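Local coordinates for protein malic enzyme (Entamoeba histolytica, PDB 3NV9) that probably catalyses the NAD- or NADP-dependent oxidative decarboxylation of malate to pyruvate, at residues 215-220 and 241-246; 388-393 and 411-416. All coordinates share one frame; numbering follows the deposited sequence.

Contact 1: residues 215-220 and 241-246; sequences KDIHEC and AGADPK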
loop_
_atom_site.group_PDB
_atom_site.type_symbol
_atom_site.label_atom_id
_atom_site.label_comp_id
_atom_site.label_asym_id
_atom_site.label_seq_id
_atom_site.Cartn_x
_atom_site.Cartn_y
_atom_site.Cartn_z
ATOM N N LYS A 215 34.660 20.496 -20.891
ATOM C CA LYS A 215 34.425 21.845 -20.346
ATOM C C LYS A 215 34.263 21.813 -18.825
ATOM O O LYS A 215 33.682 20.865 -18.283
ATOM C CB LYS A 215 33.201 22.519 -20.983
ATOM C CG LYS A 215 33.233 22.698 -22.499
ATOM C CD LYS A 215 31.883 23.220 -23.025
ATOM C CE LYS A 215 31.901 23.331 -24.538
ATOM N NZ LYS A 215 30.629 23.881 -25.199
ATOM N N ASP A 216 34.800 22.833 -18.154
ATOM C CA ASP A 216 34.681 23.001 -16.723
ATOM C C ASP A 216 33.267 23.536 -16.432
ATOM O O ASP A 216 32.782 24.444 -17.128
ATOM C CB ASP A 216 35.798 23.972 -16.256
ATOM C CG ASP A 216 35.677 24.398 -14.787
ATOM O OD1 ASP A 216 35.151 23.635 -13.939
ATOM O OD2 ASP A 216 36.172 25.504 -14.445
ATOM N N ILE A 217 32.602 22.967 -15.419
ATOM C CA ILE A 217 31.226 23.336 -15.067
ATOM C C ILE A 217 30.991 24.849 -14.896
ATOM O O ILE A 217 29.950 25.395 -15.384
ATOM C CB ILE A 217 30.697 22.529 -13.869
ATOM C CG1 ILE A 217 29.159 22.587 -13.804
ATOM C CG2 ILE A 217 31.436 22.888 -12.536
ATOM C CD1 ILE A 217 28.568 21.723 -12.688
ATOM N N HIS A 218 31.969 25.514 -14.254
ATOM C CA HIS A 218 31.907 26.933 -13.871
ATOM C C HIS A 218 32.132 27.866 -15.065
ATOM O O HIS A 218 31.907 29.086 -14.967
ATOM C CB HIS A 218 32.948 27.221 -12.766
ATOM C CG HIS A 218 32.788 28.549 -12.102
ATOM N ND1 HIS A 218 33.321 29.712 -12.625
ATOM C CD2 HIS A 218 32.183 28.901 -10.936
ATOM C CE1 HIS A 218 33.034 30.725 -11.820
ATOM N NE2 HIS A 218 32.344 30.259 -10.790
ATOM N N GLU A 219 32.601 27.302 -16.172
ATOM C CA GLU A 219 32.920 28.094 -17.351
ATOM C C GLU A 219 31.876 27.939 -18.478
ATOM O O GLU A 219 32.055 28.518 -19.569
ATOM C CB GLU A 219 34.363 27.826 -17.837
ATOM C CG GLU A 219 35.503 28.227 -16.765
ATOM C CD GLU A 219 35.511 29.761 -16.349
ATOM O OE1 GLU A 219 35.553 30.637 -17.268
ATOM O OE2 GLU A 219 35.485 30.088 -15.108
ATOM N N CYS A 220 30.787 27.198 -18.196
ATOM C CA CYS A 220 29.653 27.015 -19.140
ATOM C C CYS A 220 28.459 27.973 -19.054
ATOM O O CYS A 220 27.888 28.186 -17.997
ATOM C CB CYS A 220 29.113 25.606 -19.067
ATOM S SG CYS A 220 30.303 24.389 -19.575
ATOM N N ALA A 241 26.767 22.447 -7.164
ATOM C CA ALA A 241 27.805 21.550 -7.678
ATOM C C ALA A 241 28.943 22.275 -8.396
ATOM O O ALA A 241 29.943 21.655 -8.755
ATOM C CB ALA A 241 27.205 20.456 -8.595
ATOM N N GLY A 242 28.768 23.571 -8.615
ATOM C CA GLY A 242 29.887 24.423 -9.062
ATOM C C GLY A 242 29.698 25.298 -10.283
ATOM O O GLY A 242 30.673 25.862 -10.769
ATOM N N ALA A 243 28.474 25.410 -10.810
ATOM C CA ALA A 243 28.273 26.267 -11.992
ATOM C C ALA A 243 28.368 27.732 -11.570
ATOM O O ALA A 243 28.272 28.058 -10.396
ATOM C CB ALA A 243 26.946 25.989 -12.685
ATOM N N ASP A 244 28.580 28.621 -12.526
ATOM C CA ASP A 244 28.610 30.060 -12.215
ATOM C C ASP A 244 27.194 30.644 -12.324
ATOM O O ASP A 244 26.652 30.685 -13.426
ATOM C CB ASP A 244 29.499 30.749 -13.248
ATOM C CG ASP A 244 29.822 32.194 -12.871
ATOM O OD1 ASP A 244 29.157 32.723 -11.948
ATOM O OD2 ASP A 244 30.755 32.787 -13.496
ATOM N N PRO A 245 26.602 31.141 -11.221
ATOM C CA PRO A 245 25.247 31.713 -11.382
ATOM C C PRO A 245 25.169 32.847 -12.410
ATOM O O PRO A 245 24.141 33.002 -13.058
ATOM C CB PRO A 245 24.885 32.221 -9.974
ATOM C CG PRO A 245 25.805 31.554 -9.053
ATOM C CD PRO A 245 27.083 31.273 -9.832
ATOM N N LYS A 246 26.259 33.587 -12.607
ATOM C CA LYS A 246 26.275 34.725 -13.536
ATOM C C LYS A 246 26.135 34.272 -15.006
ATOM O O LYS A 246 25.704 35.058 -15.892
ATOM C CB LYS A 246 27.557 35.549 -13.380
ATOM C CG LYS A 246 27.797 36.225 -12.001
ATOM C CD LYS A 246 28.925 37.297 -12.137
ATOM C CE LYS A 246 29.800 37.466 -10.870
ATOM N NZ LYS A 246 28.997 37.875 -9.680
HETATM O O HOH W 1 28.646 27.787 -15.390
#

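Contact 2: residues 388-393 and 411-416; sequences RALAEF and PGIFPK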
loop_
_atom_site.group_PDB
_atom_site.type_symbol
_atom_site.label_atom_id
_atom_site.label_comp_id
_atom_site.label_asym_id
_atom_site.label_seq_id
_atom_site.Cartn_x
_atom_site.Cartn_y
_atom_site.Cartn_z
ATOM N N ARG A 388 26.812 11.996 -8.247
ATOM C CA ARG A 388 28.224 11.658 -8.538
ATOM C C ARG A 388 28.328 10.167 -8.673
ATOM O O ARG A 388 28.976 9.701 -9.582
ATOM C CB ARG A 388 29.197 12.166 -7.483
ATOM C CG ARG A 388 29.248 13.700 -7.334
ATOM C CD ARG A 388 30.310 14.134 -6.270
ATOM N NE ARG A 388 30.268 15.587 -6.052
ATOM C CZ ARG A 388 30.490 16.525 -6.988
ATOM N NH1 ARG A 388 30.805 16.195 -8.241
ATOM N NH2 ARG A 388 30.398 17.816 -6.657
ATOM N N ALA A 389 27.647 9.429 -7.791
ATOM C CA ALA A 389 27.614 7.969 -7.832
ATOM C C ALA A 389 27.096 7.478 -9.176
ATOM O O ALA A 389 27.645 6.515 -9.750
ATOM C CB ALA A 389 26.738 7.426 -6.707
ATOM N N LEU A 390 26.028 8.128 -9.682
ATOM C CA LEU A 390 25.394 7.715 -10.954
ATOM C C LEU A 390 26.321 8.005 -12.125
ATOM O O LEU A 390 26.500 7.184 -13.035
ATOM C CB LEU A 390 24.015 8.407 -11.173
ATOM C CG LEU A 390 23.307 8.111 -12.489
ATOM C CD1 LEU A 390 23.196 6.632 -12.747
ATOM C CD2 LEU A 390 21.885 8.732 -12.519
ATOM N N ALA A 391 26.871 9.205 -12.121
ATOM C CA ALA A 391 27.768 9.633 -13.168
ATOM C C ALA A 391 29.054 8.795 -13.149
ATOM O O ALA A 391 29.493 8.359 -14.183
ATOM C CB ALA A 391 28.092 11.068 -12.970
ATOM N N GLU A 392 29.648 8.568 -11.975
ATOM C CA GLU A 392 30.898 7.763 -11.888
ATOM C C GLU A 392 30.657 6.285 -12.264
ATOM O O GLU A 392 31.452 5.700 -12.956
ATOM C CB GLU A 392 31.530 7.859 -10.506
ATOM C CG GLU A 392 31.792 9.271 -10.030
ATOM C CD GLU A 392 32.174 9.351 -8.535
ATOM O OE1 GLU A 392 32.107 8.315 -7.822
ATOM O OE2 GLU A 392 32.535 10.456 -8.075
ATOM N N PHE A 393 29.521 5.715 -11.843
ATOM C CA PHE A 393 29.181 4.346 -12.231
ATOM C C PHE A 393 29.179 4.252 -13.742
ATOM O O PHE A 393 29.753 3.299 -14.330
ATOM C CB PHE A 393 27.805 3.908 -11.708
ATOM C CG PHE A 393 27.431 2.518 -12.114
ATOM C CD1 PHE A 393 27.666 1.464 -11.264
ATOM C CD2 PHE A 393 26.876 2.262 -13.370
ATOM C CE1 PHE A 393 27.335 0.174 -11.643
ATOM C CE2 PHE A 393 26.551 0.952 -13.759
ATOM C CZ PHE A 393 26.780 -0.065 -12.909
ATOM N N PRO A 411 21.549 -2.589 -12.453
ATOM C CA PRO A 411 21.129 -2.667 -11.083
ATOM C C PRO A 411 22.224 -2.344 -10.082
ATOM O O PRO A 411 21.897 -1.999 -8.943
ATOM C CB PRO A 411 20.597 -4.105 -10.941
ATOM C CG PRO A 411 21.305 -4.913 -11.977
ATOM C CD PRO A 411 21.551 -3.905 -13.136
ATOM N N GLY A 412 23.486 -2.348 -10.499
ATOM C CA GLY A 412 24.588 -2.045 -9.557
ATOM C C GLY A 412 24.633 -0.558 -9.257
ATOM O O GLY A 412 25.196 -0.127 -8.239
ATOM N N ILE A 413 24.064 0.265 -10.147
ATOM C CA ILE A 413 23.975 1.695 -9.830
ATOM C C ILE A 413 23.405 1.849 -8.436
ATOM O O ILE A 413 23.824 2.728 -7.656
ATOM C CB ILE A 413 22.981 2.446 -10.819
ATOM C CG1 ILE A 413 23.566 2.612 -12.214
ATOM C CG2 ILE A 413 22.590 3.826 -10.307
ATOM C CD1 ILE A 413 22.476 2.821 -13.289
ATOM N N PHE A 414 22.408 1.043 -8.083
ATOM C CA PHE A 414 21.581 1.505 -6.974
ATOM C C PHE A 414 22.116 1.241 -5.565
ATOM O O PHE A 414 21.939 2.075 -4.734
ATOM C CB PHE A 414 20.132 1.109 -7.173
ATOM C CG PHE A 414 19.634 1.496 -8.500
ATOM C CD1 PHE A 414 19.322 2.816 -8.758
ATOM C CD2 PHE A 414 19.588 0.560 -9.514
ATOM C CE1 PHE A 414 18.956 3.209 -10.055
ATOM C CE2 PHE A 414 19.177 0.910 -10.795
ATOM C CZ PHE A 414 18.868 2.253 -11.081
ATOM N N PRO A 415 22.793 0.115 -5.320
ATOM C CA PRO A 415 23.450 -0.021 -4.013
ATOM C C PRO A 415 24.583 0.957 -3.861
ATOM O O PRO A 415 24.870 1.411 -2.749
ATOM C CB PRO A 415 23.942 -1.507 -3.976
ATOM C CG PRO A 415 23.952 -1.916 -5.443
ATOM C CD PRO A 415 22.840 -1.128 -6.111
ATOM N N LYS A 416 25.208 1.338 -4.963
ATOM C CA LYS A 416 26.238 2.349 -4.868
ATOM C C LYS A 416 25.604 3.737 -4.527
ATOM O O LYS A 416 26.091 4.444 -3.604
ATOM C CB LYS A 416 27.053 2.362 -6.157
ATOM C CG LYS A 416 27.964 3.517 -6.338
ATOM C CD LYS A 416 28.506 3.454 -7.757
ATOM C CE LYS A 416 29.477 4.629 -8.072
ATOM N NZ LYS A 416 30.820 4.318 -7.395
HETATM O O HOH W 2 32.976 5.718 -8.519
#

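Contact 1: residues 215-220 and 241-246
The imidazole of H218 and the carboxylate of D244 lie stacked where two loops of the NAD-binding domain meet, each loop running from a helix into a strand of the same sheet. Ring and carboxylate planes are only 18° apart. D244 CB sits over the middle of one ring face, 3.8 Å from the centroid of the H218 ring, a CH-pi contact, while D244 OD2 passes 3.5 Å from H218 CE1. With CG anti to the backbone N in H218 (chi1 -168°), the ring reaches across to D244; a weak hydrogen bond from H218 ND1 to E219 OE2, which lies at the edge of the ring in its plane, helps to fix its rotation.

Van der Waals packing is supplied by I217. Its CG2 rests 3.5 Å from the carbonyl oxygen of G242, the residue at which a Schellman motif ends helix 229-240, and its CG1 makes an apolar contact with A243 CB at 4.2 Å. L210 of helix 193-213 also packs against I217.

No direct hydrogen bond crosses between the segments; a water does that work, donating to I217 O and C220 O and accepting from D244 N at 3.0 Å. Within its own loop, D244 OD1 closes an Asx turn by accepting from K246 N at 3.1 Å, met from well above the carboxylate plane, while OD2 forms a salt bridge with K247.

K247 also bonds to H218 O, and its positive charge probably steadies D244 as an anion; the carboxylate is thereby positioned by its own turn and by a lysine, with the imidazole lying nearly parallel to it.

Contact 2: residues 388-393 and 411-416
A segment of helix 380-396 meets the beginning of helix 413-428 and the residues leading into it, the CA atoms of A389 and K416 lying 6.5 Å apart and those of L390 and I413 6.3 Å.

F393 and I413 make up much of the apolar part of this contact, their side chains crossing at about a right angle. I413 CG1 stands over one face of the F393 ring, offset toward the rim and 3.8 Å from the centroid, in a CH-pi contact. CG1 of I413 is anti to the carbonyl carbon (chi1 -73°), which sends that branch to the phenyl and leaves CG2 to meet L390 CD1 at 3.8 Å. The same CG2 also lies over the ring of F414, its neighbour in sequence, so the isoleucine is wedged between two aromatic rings and a leucine. F393 CE1 also comes obliquely to G412 C, 3.7 Å away.

K416 contributes mostly its methylene chain. Its CG packs on A389 CB, its CD comes to the edge of the F393 ring, near the ring plane, and its CE lies against a main-chain oxygen, 3.1 Å from A389 O. The chain is extended up to a bend at chi4 (76°), beyond which NZ lies 4.2 Å from E392 OE1, too far for a salt bridge. A water joins the two charged groups instead, donating to E392 OE1 and accepting from K416 NZ, each at 2.8 Å.

The lysine thus plays two parts, its methylenes packing and its ammonium group polar; the water bridges it to the glutamate by hydrogen bonds, and the direct attraction between the two charges is probably modest.

In the fold
Followed from the N terminus, helix 193-213 runs into the first loop of contact 1; strand 222-225 and helix 229-240 follow, and the chain returns at 241-246, just before strand 248-252. Contact 1 thus closes a beta-alpha unit of the Rossmann-like NAD-binding domain, at the edge of the molecule. The chain then completes the sheet before helix 380-396 opens contact 2, which closes a second, mostly irregular excursion at the start of helix 413-428. The two closures are in series, neither nested nor crossed, and their centres lie 23 Å apart. Helix 193-213 is common ground, touching side chains of both contacts; at contact 2 its V201 and A204 pack on L390.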